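Local coordinates for citrate lyase, subunit 1 (Methanosaeta concilii, PDB 6HXI), which probably catalyses, in an ATP citrate lyase assembly, the ATP-driven conversion of citrate and coenzyme A to acetyl-CoA and oxaloacetate, at residues 313-318 against 359-364; 323-328 against 334-339. One frame throughout, in Å; residues are numbered along the deposited sequence.

Contact 1 of 2, residues 313-318 against 359-364; sequences ETYHYT and LEEYQQ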
ATOM      1  N   GLU C 313     -20.574 -16.718 -35.263  1.00 50.58           N
ATOM      2  CA  GLU C 313     -21.138 -16.381 -36.578  1.00 50.41           C
ATOM      3  C   GLU C 313     -21.324 -17.622 -37.449  1.00 53.30           C
ATOM      4  O   GLU C 313     -22.406 -17.801 -38.014  1.00 54.95           O
ATOM      5  CB  GLU C 313     -20.302 -15.321 -37.301  1.00 51.28           C
ATOM      6  CG  GLU C 313     -20.387 -13.958 -36.626  1.00 63.19           C
ATOM      7  CD  GLU C 313     -19.328 -12.934 -36.987  1.00 81.05           C
ATOM      8  OE1 GLU C 313     -18.317 -13.297 -37.630  1.00 76.97           O
ATOM      9  OE2 GLU C 313     -19.506 -11.758 -36.600  1.00 87.52           O
ATOM     10  N   THR C 314     -20.300 -18.510 -37.504  1.00 47.29           N
ATOM     11  CA  THR C 314     -20.349 -19.742 -38.305  1.00 47.48           C
ATOM     12  C   THR C 314     -21.344 -20.721 -37.720  1.00 52.06           C
ATOM     13  O   THR C 314     -21.967 -21.476 -38.467  1.00 50.82           O
ATOM     14  CB  THR C 314     -18.950 -20.365 -38.511  1.00 54.42           C
ATOM     15  OG1 THR C 314     -18.437 -20.797 -37.245  1.00 55.90           O
ATOM     16  CG2 THR C 314     -17.977 -19.412 -39.172  1.00 49.07           C
ATOM     17  N   TYR C 315     -21.494 -20.710 -36.385  1.00 49.51           N
ATOM     18  CA  TYR C 315     -22.436 -21.582 -35.686  1.00 51.33           C
ATOM     19  C   TYR C 315     -23.873 -21.252 -36.107  1.00 58.36           C
ATOM     20  O   TYR C 315     -24.602 -22.155 -36.510  1.00 60.32           O
ATOM     21  CB  TYR C 315     -22.247 -21.455 -34.164  1.00 53.67           C
ATOM     22  CG  TYR C 315     -23.384 -22.028 -33.364  1.00 57.47           C
ATOM     23  CD1 TYR C 315     -23.470 -23.393 -33.125  1.00 60.36           C
ATOM     24  CD2 TYR C 315     -24.398 -21.208 -32.864  1.00 58.64           C
ATOM     25  CE1 TYR C 315     -24.528 -23.935 -32.403  1.00 63.30           C
ATOM     26  CE2 TYR C 315     -25.466 -21.739 -32.145  1.00 61.06           C
ATOM     27  CZ  TYR C 315     -25.522 -23.104 -31.915  1.00 68.48           C
ATOM     28  OH  TYR C 315     -26.565 -23.642 -31.219  1.00 74.14           O
ATOM     29  N   HIS C 316     -24.267 -19.958 -36.039  1.00 54.73           N
ATOM     30  CA  HIS C 316     -25.604 -19.485 -36.438  1.00 55.24           C
ATOM     31  C   HIS C 316     -25.909 -19.729 -37.899  1.00 59.29           C
ATOM     32  O   HIS C 316     -27.037 -20.080 -38.225  1.00 60.84           O
ATOM     33  CB  HIS C 316     -25.822 -18.019 -36.060  1.00 55.31           C
ATOM     34  CG  HIS C 316     -25.916 -17.811 -34.584  1.00 59.41           C
ATOM     35  ND1 HIS C 316     -25.033 -16.975 -33.914  1.00 60.76           N
ATOM     36  CD2 HIS C 316     -26.761 -18.365 -33.685  1.00 62.93           C
ATOM     37  CE1 HIS C 316     -25.378 -17.036 -32.637  1.00 61.10           C
ATOM     38  NE2 HIS C 316     -26.412 -17.857 -32.450  1.00 63.03           N
ATOM     39  N   TYR C 317     -24.894 -19.580 -38.770  1.00 54.14           N
ATOM     40  CA  TYR C 317     -24.972 -19.831 -40.199  1.00 53.14           C
ATOM     41  C   TYR C 317     -25.240 -21.318 -40.458  1.00 56.84           C
ATOM     42  O   TYR C 317     -26.137 -21.641 -41.236  1.00 58.12           O
ATOM     43  CB  TYR C 317     -23.662 -19.398 -40.869  1.00 53.78           C
ATOM     44  CG  TYR C 317     -23.698 -19.427 -42.381  1.00 56.64           C
ATOM     45  CD1 TYR C 317     -24.134 -18.322 -43.112  1.00 58.36           C
ATOM     46  CD2 TYR C 317     -23.263 -20.545 -43.085  1.00 58.14           C
ATOM     47  CE1 TYR C 317     -24.150 -18.340 -44.507  1.00 60.18           C
ATOM     48  CE2 TYR C 317     -23.265 -20.568 -44.478  1.00 59.66           C
ATOM     49  CZ  TYR C 317     -23.725 -19.471 -45.187  1.00 68.02           C
ATOM     50  OH  TYR C 317     -23.738 -19.508 -46.560  1.00 70.17           O
ATOM     51  N   THR C 318     -24.453 -22.213 -39.822  1.00 52.70           N
ATOM     52  CA  THR C 318     -24.565 -23.667 -39.966  1.00 54.04           C
ATOM     53  C   THR C 318     -25.914 -24.146 -39.437  1.00 61.38           C
ATOM     54  O   THR C 318     -26.507 -25.039 -40.038  1.00 62.83           O
ATOM     55  CB  THR C 318     -23.355 -24.406 -39.324  1.00 58.60           C
ATOM     56  OG1 THR C 318     -22.129 -23.831 -39.776  1.00 51.29           O
ATOM     57  CG2 THR C 318     -23.334 -25.907 -39.643  1.00 58.84           C
ATOM     58  N   LEU C 359     -23.708 -29.115 -36.035  1.00 62.35           N
ATOM     59  CA  LEU C 359     -23.899 -30.513 -36.441  1.00 63.20           C
ATOM     60  C   LEU C 359     -24.220 -31.417 -35.254  1.00 70.20           C
ATOM     61  O   LEU C 359     -25.077 -32.294 -35.384  1.00 70.81           O
ATOM     62  CB  LEU C 359     -22.704 -31.058 -37.238  1.00 62.14           C
ATOM     63  CG  LEU C 359     -22.498 -30.496 -38.649  1.00 65.15           C
ATOM     64  CD1 LEU C 359     -21.112 -30.816 -39.159  1.00 65.04           C
ATOM     65  CD2 LEU C 359     -23.535 -31.016 -39.622  1.00 65.77           C
ATOM     66  N   GLU C 360     -23.573 -31.163 -34.087  1.00 67.09           N
ATOM     67  CA  GLU C 360     -23.807 -31.870 -32.820  1.00 68.47           C
ATOM     68  C   GLU C 360     -25.255 -31.671 -32.375  1.00 73.22           C
ATOM     69  O   GLU C 360     -25.894 -32.630 -31.939  1.00 75.45           O
ATOM     70  CB  GLU C 360     -22.867 -31.346 -31.722  1.00 69.33           C
ATOM     71  CG  GLU C 360     -21.541 -32.081 -31.625  1.00 82.54           C
ATOM     72  CD  GLU C 360     -20.537 -31.489 -30.650  1.00115.01           C
ATOM     73  OE1 GLU C 360     -20.085 -30.341 -30.874  1.00103.61           O
ATOM     74  OE2 GLU C 360     -20.162 -32.199 -29.689  1.00120.57           O
ATOM     75  N   GLU C 361     -25.767 -30.426 -32.492  1.00 67.56           N
ATOM     76  CA  GLU C 361     -27.131 -30.059 -32.110  1.00 68.38           C
ATOM     77  C   GLU C 361     -28.200 -30.642 -33.016  1.00 72.74           C
ATOM     78  O   GLU C 361     -29.296 -30.946 -32.539  1.00 74.24           O
ATOM     79  CB  GLU C 361     -27.284 -28.536 -31.999  1.00 68.76           C
ATOM     80  CG  GLU C 361     -27.155 -28.066 -30.562  1.00 82.92           C
ATOM     81  CD  GLU C 361     -27.302 -26.575 -30.347  1.00108.01           C
ATOM     82  OE1 GLU C 361     -28.364 -26.019 -30.715  1.00101.04           O
ATOM     83  OE2 GLU C 361     -26.367 -25.967 -29.775  1.00103.23           O
ATOM     84  N   TYR C 362     -27.891 -30.786 -34.315  1.00 68.17           N
ATOM     85  CA  TYR C 362     -28.798 -31.332 -35.326  1.00 68.54           C
ATOM     86  C   TYR C 362     -28.639 -32.848 -35.551  1.00 72.40           C
ATOM     87  O   TYR C 362     -29.226 -33.368 -36.495  1.00 72.50           O
ATOM     88  CB  TYR C 362     -28.672 -30.543 -36.646  1.00 68.12           C
ATOM     89  CG  TYR C 362     -29.578 -29.335 -36.684  1.00 69.88           C
ATOM     90  CD1 TYR C 362     -29.190 -28.130 -36.106  1.00 70.92           C
ATOM     91  CD2 TYR C 362     -30.841 -29.403 -37.265  1.00 71.98           C
ATOM     92  CE1 TYR C 362     -30.037 -27.022 -36.108  1.00 71.95           C
ATOM     93  CE2 TYR C 362     -31.695 -28.301 -37.274  1.00 72.71           C
ATOM     94  CZ  TYR C 362     -31.289 -27.115 -36.691  1.00 79.36           C
ATOM     95  OH  TYR C 362     -32.126 -26.028 -36.693  1.00 83.56           O
ATOM     96  N   GLN C 363     -27.900 -33.552 -34.653  1.00 68.93           N
ATOM     97  CA  GLN C 363     -27.609 -34.999 -34.656  1.00 70.43           C
ATOM     98  C   GLN C 363     -28.814 -35.903 -34.979  1.00 77.31           C
ATOM     99  O   GLN C 363     -28.688 -36.768 -35.851  1.00 77.74           O
ATOM    100  CB  GLN C 363     -26.970 -35.421 -33.318  1.00 72.37           C
ATOM    101  CG  GLN C 363     -26.579 -36.894 -33.218  1.00 88.12           C
ATOM    102  CD  GLN C 363     -26.095 -37.259 -31.836  1.00112.45           C
ATOM    103  OE1 GLN C 363     -24.907 -37.510 -31.621  1.00105.67           O
ATOM    104  NE2 GLN C 363     -27.008 -37.318 -30.868  1.00110.94           N
ATOM    105  N   GLN C 364     -29.956 -35.720 -34.273  1.00 75.16           N
ATOM    106  CA  GLN C 364     -31.165 -36.528 -34.476  1.00 77.59           C
ATOM    107  C   GLN C 364     -31.788 -36.263 -35.857  1.00 80.83           C
ATOM    108  O   GLN C 364     -32.070 -37.213 -36.601  1.00 81.63           O
ATOM    109  CB  GLN C 364     -32.182 -36.285 -33.351  1.00 80.56           C
ATOM    110  CG  GLN C 364     -33.133 -37.462 -33.126  1.00100.18           C
ATOM    111  CD  GLN C 364     -34.379 -37.076 -32.373  1.00121.09           C
ATOM    112  OE1 GLN C 364     -34.327 -36.541 -31.256  1.00114.26           O
ATOM    113  NE2 GLN C 364     -35.530 -37.379 -32.956  1.00118.14           N
TER
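Tyr-315 reaches across from helix 311-325 to Glu-361, the last residue of helix 348-361, joining two helices that flank the parallel alpha/beta sheet of the citrate-binding domain, whose fold is of the succinyl-CoA synthetase type. At CB the tyrosine does not yet point at its partner. With CG anti to the backbone N (chi1 165°), the ring swings out until its far end arrives at the neighbouring helix. On the way, CD2 rests 3.8 Å above the plane of the His-316 ring, displaced toward the rim of that ring. Farther out, CE1 and CZ pass near the carboxylate, CZ lying 3.7 Å from Glu-361 OE2. At the tip, Tyr-315 OH donates a hydrogen bond of 2.7 Å to Glu-361 OE2. The tyrosine hydroxyl comes from above the carboxylate plane, tilted 37° out of it, and the ring and carboxylate planes are 59° apart. The glutamate, extended beyond CG, meets the tyrosine chain at about a right angle. A long rigid phenol suits this place because it reaches the next helix with a donor at its end, and glutamate supplies a flexible, surface-lying acceptor. A phenylalanine here would probably leave the Glu-361 carboxylate without this donor and free to turn toward solvent. Closer to the sheet, the Thr-314 hydroxyl is shared between the carbonyls of Thr-351, in the other helix, and Thr-311, in its own. One turn on, Thr-318 OG1 donates to Thr-314 O over 2.7 Å, while Thr-318 N reaches that same oxygen from the opposite face of the carbonyl plane.

Contact 2 of 2, residues 323-328 against 334-339; sequences DLMTRS and KVLLIG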
ATOM      1  N   ASP C 323     -31.183 -26.290 -40.367  1.00 62.37           N
ATOM      2  CA  ASP C 323     -32.621 -26.118 -40.144  1.00 63.63           C
ATOM      3  C   ASP C 323     -33.402 -26.362 -41.422  1.00 67.42           C
ATOM      4  O   ASP C 323     -34.250 -27.245 -41.443  1.00 69.08           O
ATOM      5  CB  ASP C 323     -32.949 -24.716 -39.577  1.00 64.69           C
ATOM      6  CG  ASP C 323     -34.428 -24.467 -39.320  1.00 78.13           C
ATOM      7  OD1 ASP C 323     -35.151 -25.439 -38.999  1.00 82.03           O
ATOM      8  OD2 ASP C 323     -34.860 -23.303 -39.430  1.00 84.25           O
ATOM      9  N   LEU C 324     -33.085 -25.600 -42.485  1.00 62.82           N
ATOM     10  CA  LEU C 324     -33.720 -25.644 -43.806  1.00 63.21           C
ATOM     11  C   LEU C 324     -33.620 -27.006 -44.504  1.00 69.74           C
ATOM     12  O   LEU C 324     -34.523 -27.379 -45.252  1.00 71.13           O
ATOM     13  CB  LEU C 324     -33.124 -24.554 -44.704  1.00 61.09           C
ATOM     14  CG  LEU C 324     -33.465 -23.107 -44.356  1.00 63.51           C
ATOM     15  CD1 LEU C 324     -32.383 -22.165 -44.874  1.00 61.15           C
ATOM     16  CD2 LEU C 324     -34.830 -22.720 -44.900  1.00 65.16           C
ATOM     17  N   MET C 325     -32.516 -27.724 -44.263  1.00 66.31           N
ATOM     18  CA  MET C 325     -32.171 -29.039 -44.799  1.00 67.08           C
ATOM     19  C   MET C 325     -32.918 -30.205 -44.096  1.00 72.45           C
ATOM     20  O   MET C 325     -32.990 -31.304 -44.651  1.00 73.24           O
ATOM     21  CB  MET C 325     -30.664 -29.225 -44.599  1.00 67.86           C
ATOM     22  CG  MET C 325     -30.030 -30.186 -45.538  1.00 72.11           C
ATOM     23  SD  MET C 325     -28.230 -30.146 -45.383  1.00 73.98           S
ATOM     24  CE  MET C 325     -27.821 -31.404 -46.578  1.00 71.68           C
ATOM     25  N   THR C 326     -33.428 -29.977 -42.873  1.00 68.99           N
ATOM     26  CA  THR C 326     -34.063 -31.006 -42.040  1.00 71.01           C
ATOM     27  C   THR C 326     -35.595 -30.842 -41.900  1.00 80.02           C
ATOM     28  O   THR C 326     -36.228 -31.552 -41.107  1.00 81.84           O
ATOM     29  CB  THR C 326     -33.366 -31.076 -40.678  1.00 74.84           C
ATOM     30  OG1 THR C 326     -33.478 -29.813 -40.019  1.00 74.56           O
ATOM     31  CG2 THR C 326     -31.897 -31.514 -40.779  1.00 69.25           C
ATOM     32  N   ARG C 327     -36.185 -29.930 -42.686  1.00 77.32           N
ATOM     33  CA  ARG C 327     -37.618 -29.683 -42.690  1.00 79.30           C
ATOM     34  C   ARG C 327     -38.343 -30.807 -43.434  1.00 88.37           C
ATOM     35  O   ARG C 327     -39.270 -31.403 -42.885  1.00 90.06           O
ATOM     36  CB  ARG C 327     -37.922 -28.305 -43.292  1.00 76.85           C
ATOM     37  CG  ARG C 327     -37.547 -27.180 -42.338  1.00 81.66           C
ATOM     38  CD  ARG C 327     -37.482 -25.825 -43.006  1.00 79.69           C
ATOM     39  NE  ARG C 327     -37.045 -24.798 -42.058  1.00 72.35           N
ATOM     40  CZ  ARG C 327     -37.347 -23.506 -42.147  1.00 84.35           C
ATOM     41  NH1 ARG C 327     -38.109 -23.059 -43.139  1.00 58.86           N
ATOM     42  NH2 ARG C 327     -36.900 -22.653 -41.235  1.00 81.23           N
ATOM     43  N   SER C 328     -37.871 -31.136 -44.651  1.00 86.60           N
ATOM     44  CA  SER C 328     -38.424 -32.182 -45.507  1.00 89.33           C
ATOM     45  C   SER C 328     -37.535 -33.430 -45.528  1.00 95.23           C
ATOM     46  O   SER C 328     -36.308 -33.320 -45.516  1.00 92.95           O
ATOM     47  CB  SER C 328     -38.593 -31.652 -46.926  1.00 93.28           C
ATOM     48  OG  SER C 328     -39.299 -32.556 -47.764  1.00106.18           O
ATOM     49  N   LYS C 334     -29.905 -36.568 -48.566  1.00 71.47           N
ATOM     50  CA  LYS C 334     -29.486 -35.205 -48.887  1.00 67.84           C
ATOM     51  C   LYS C 334     -27.979 -35.117 -48.693  1.00 68.35           C
ATOM     52  O   LYS C 334     -27.434 -35.836 -47.862  1.00 67.71           O
ATOM     53  CB  LYS C 334     -30.220 -34.168 -48.021  1.00 68.79           C
ATOM     54  CG  LYS C 334     -31.596 -33.832 -48.562  1.00 76.76           C
ATOM     55  CD  LYS C 334     -32.397 -32.949 -47.641  1.00 77.87           C
ATOM     56  CE  LYS C 334     -33.736 -32.649 -48.272  1.00 77.71           C
ATOM     57  NZ  LYS C 334     -34.650 -31.957 -47.334  1.00 80.61           N
ATOM     58  N   VAL C 335     -27.301 -34.272 -49.467  1.00 63.44           N
ATOM     59  CA  VAL C 335     -25.849 -34.098 -49.355  1.00 62.06           C
ATOM     60  C   VAL C 335     -25.463 -32.678 -48.883  1.00 64.53           C
ATOM     61  O   VAL C 335     -26.001 -31.690 -49.395  1.00 63.55           O
ATOM     62  CB  VAL C 335     -25.145 -34.508 -50.675  1.00 66.74           C
ATOM     63  CG1 VAL C 335     -23.676 -34.143 -50.651  1.00 65.24           C
ATOM     64  CG2 VAL C 335     -25.308 -36.000 -50.954  1.00 68.49           C
ATOM     65  N   LEU C 336     -24.545 -32.589 -47.879  1.00 61.15           N
ATOM     66  CA  LEU C 336     -23.980 -31.336 -47.348  1.00 58.24           C
ATOM     67  C   LEU C 336     -22.502 -31.215 -47.756  1.00 58.77           C
ATOM     68  O   LEU C 336     -21.672 -31.997 -47.294  1.00 56.43           O
ATOM     69  CB  LEU C 336     -24.146 -31.180 -45.815  1.00 57.41           C
ATOM     70  CG  LEU C 336     -23.562 -29.882 -45.154  1.00 59.39           C
ATOM     71  CD1 LEU C 336     -24.088 -28.567 -45.818  1.00 58.68           C
ATOM     72  CD2 LEU C 336     -23.818 -29.860 -43.653  1.00 58.28           C
ATOM     73  N   LEU C 337     -22.197 -30.223 -48.621  1.00 53.94           N
ATOM     74  CA  LEU C 337     -20.844 -29.980 -49.118  1.00 52.16           C
ATOM     75  C   LEU C 337     -20.198 -28.795 -48.420  1.00 53.86           C
ATOM     76  O   LEU C 337     -20.519 -27.644 -48.711  1.00 52.91           O
ATOM     77  CB  LEU C 337     -20.837 -29.808 -50.652  1.00 52.15           C
ATOM     78  CG  LEU C 337     -21.446 -30.956 -51.475  1.00 57.32           C
ATOM     79  CD1 LEU C 337     -21.691 -30.523 -52.896  1.00 57.30           C
ATOM     80  CD2 LEU C 337     -20.551 -32.182 -51.470  1.00 60.32           C
ATOM     81  N   ILE C 338     -19.309 -29.098 -47.470  1.00 50.47           N
ATOM     82  CA  ILE C 338     -18.546 -28.121 -46.680  1.00 48.54           C
ATOM     83  C   ILE C 338     -17.186 -27.976 -47.337  1.00 51.72           C
ATOM     84  O   ILE C 338     -16.216 -28.649 -46.975  1.00 50.76           O
ATOM     85  CB  ILE C 338     -18.466 -28.491 -45.167  1.00 51.61           C
ATOM     86  CG1 ILE C 338     -19.852 -28.991 -44.628  1.00 53.34           C
ATOM     87  CG2 ILE C 338     -17.905 -27.281 -44.366  1.00 48.94           C
ATOM     88  CD1 ILE C 338     -19.932 -29.396 -43.177  1.00 62.91           C
ATOM     89  N   GLY C 339     -17.141 -27.121 -48.342  1.00 49.15           N
ATOM     90  CA  GLY C 339     -15.925 -26.930 -49.118  1.00 48.94           C
ATOM     91  C   GLY C 339     -15.274 -25.577 -48.985  1.00 51.41           C
ATOM     92  O   GLY C 339     -15.610 -24.791 -48.097  1.00 50.29           O
TER
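Met-325 and Lys-334 extend past each other in opposite senses, the methionine reaching from the end of helix 311-325 to strand 334-338 and the lysine from the start of that strand back to the turn after the helix. CG of Met-325 stands anti to the backbone N (chi1 -156°) and the chain stays extended, which carries its methyl to the strand. There Met-325 CE abuts the backbone, 3.4 Å from Val-335 O. The same methyl, Met-325 CE, packs 3.8 Å from Leu-336 CB. Met-325 CE also lies 3.9 Å from Lys-334 CB, at the root of the lysine chain. A long, unbranched, apolar side chain suits this buried site, which Trp-274 and Ile-371 of the two adjoining strands help to close. Lys-334, equally extended, slides its methylenes beside the helix end and brings its ammonium to two backbone carbonyls: Lys-334 NZ donates to Ser-328 O over 2.8 Å and to Met-325 O over 3.2 Å. In each case the nitrogen sits above the carbonyl plane, 41° out of it at Ser-328 and 49° at Met-325. The residue thus buries a greasy stem and spends its charge on oxygens near a helix C-terminus, where the helix dipole would probably favour a cation. On the outer side, Arg-327 NH2 forms a salt bridge of 2.8 Å with Asp-323 OD2 and a further one with Glu-247, while Leu-324 CD2 lies over the centre of one face of the guanidinium. Ser-328 turns its hydroxyl to Glu-270. This is the helix-loop-strand step of a parallel, Rossmann-like alpha/beta sheet: helix 311-325, coming after strand 301-306, returns to strand 334-338, which lies between strands 273-275 and 371-376.

The centres of the two contacts are 11 Å apart, and helix 311-325 serves both: its early turns in contact 1, its end in contact 2. Along the chain the order is helix 311-325, strand 334-338, helix 348-361, so contact 2 is nested inside the loop that contact 1 closes. They touch where the Tyr-362 ring lies against Asp-323 and Thr-326, and where Leu-359 meets Leu-336. Contact 1 ties the two helices to each other; contact 2 ties the end of the first to the parallel sheet of the citrate-binding domain. Gly-307 and Phe-345, of the coenzyme A pocket, lie just before the two helices, at the ends remote from contact 2 and Glu-361.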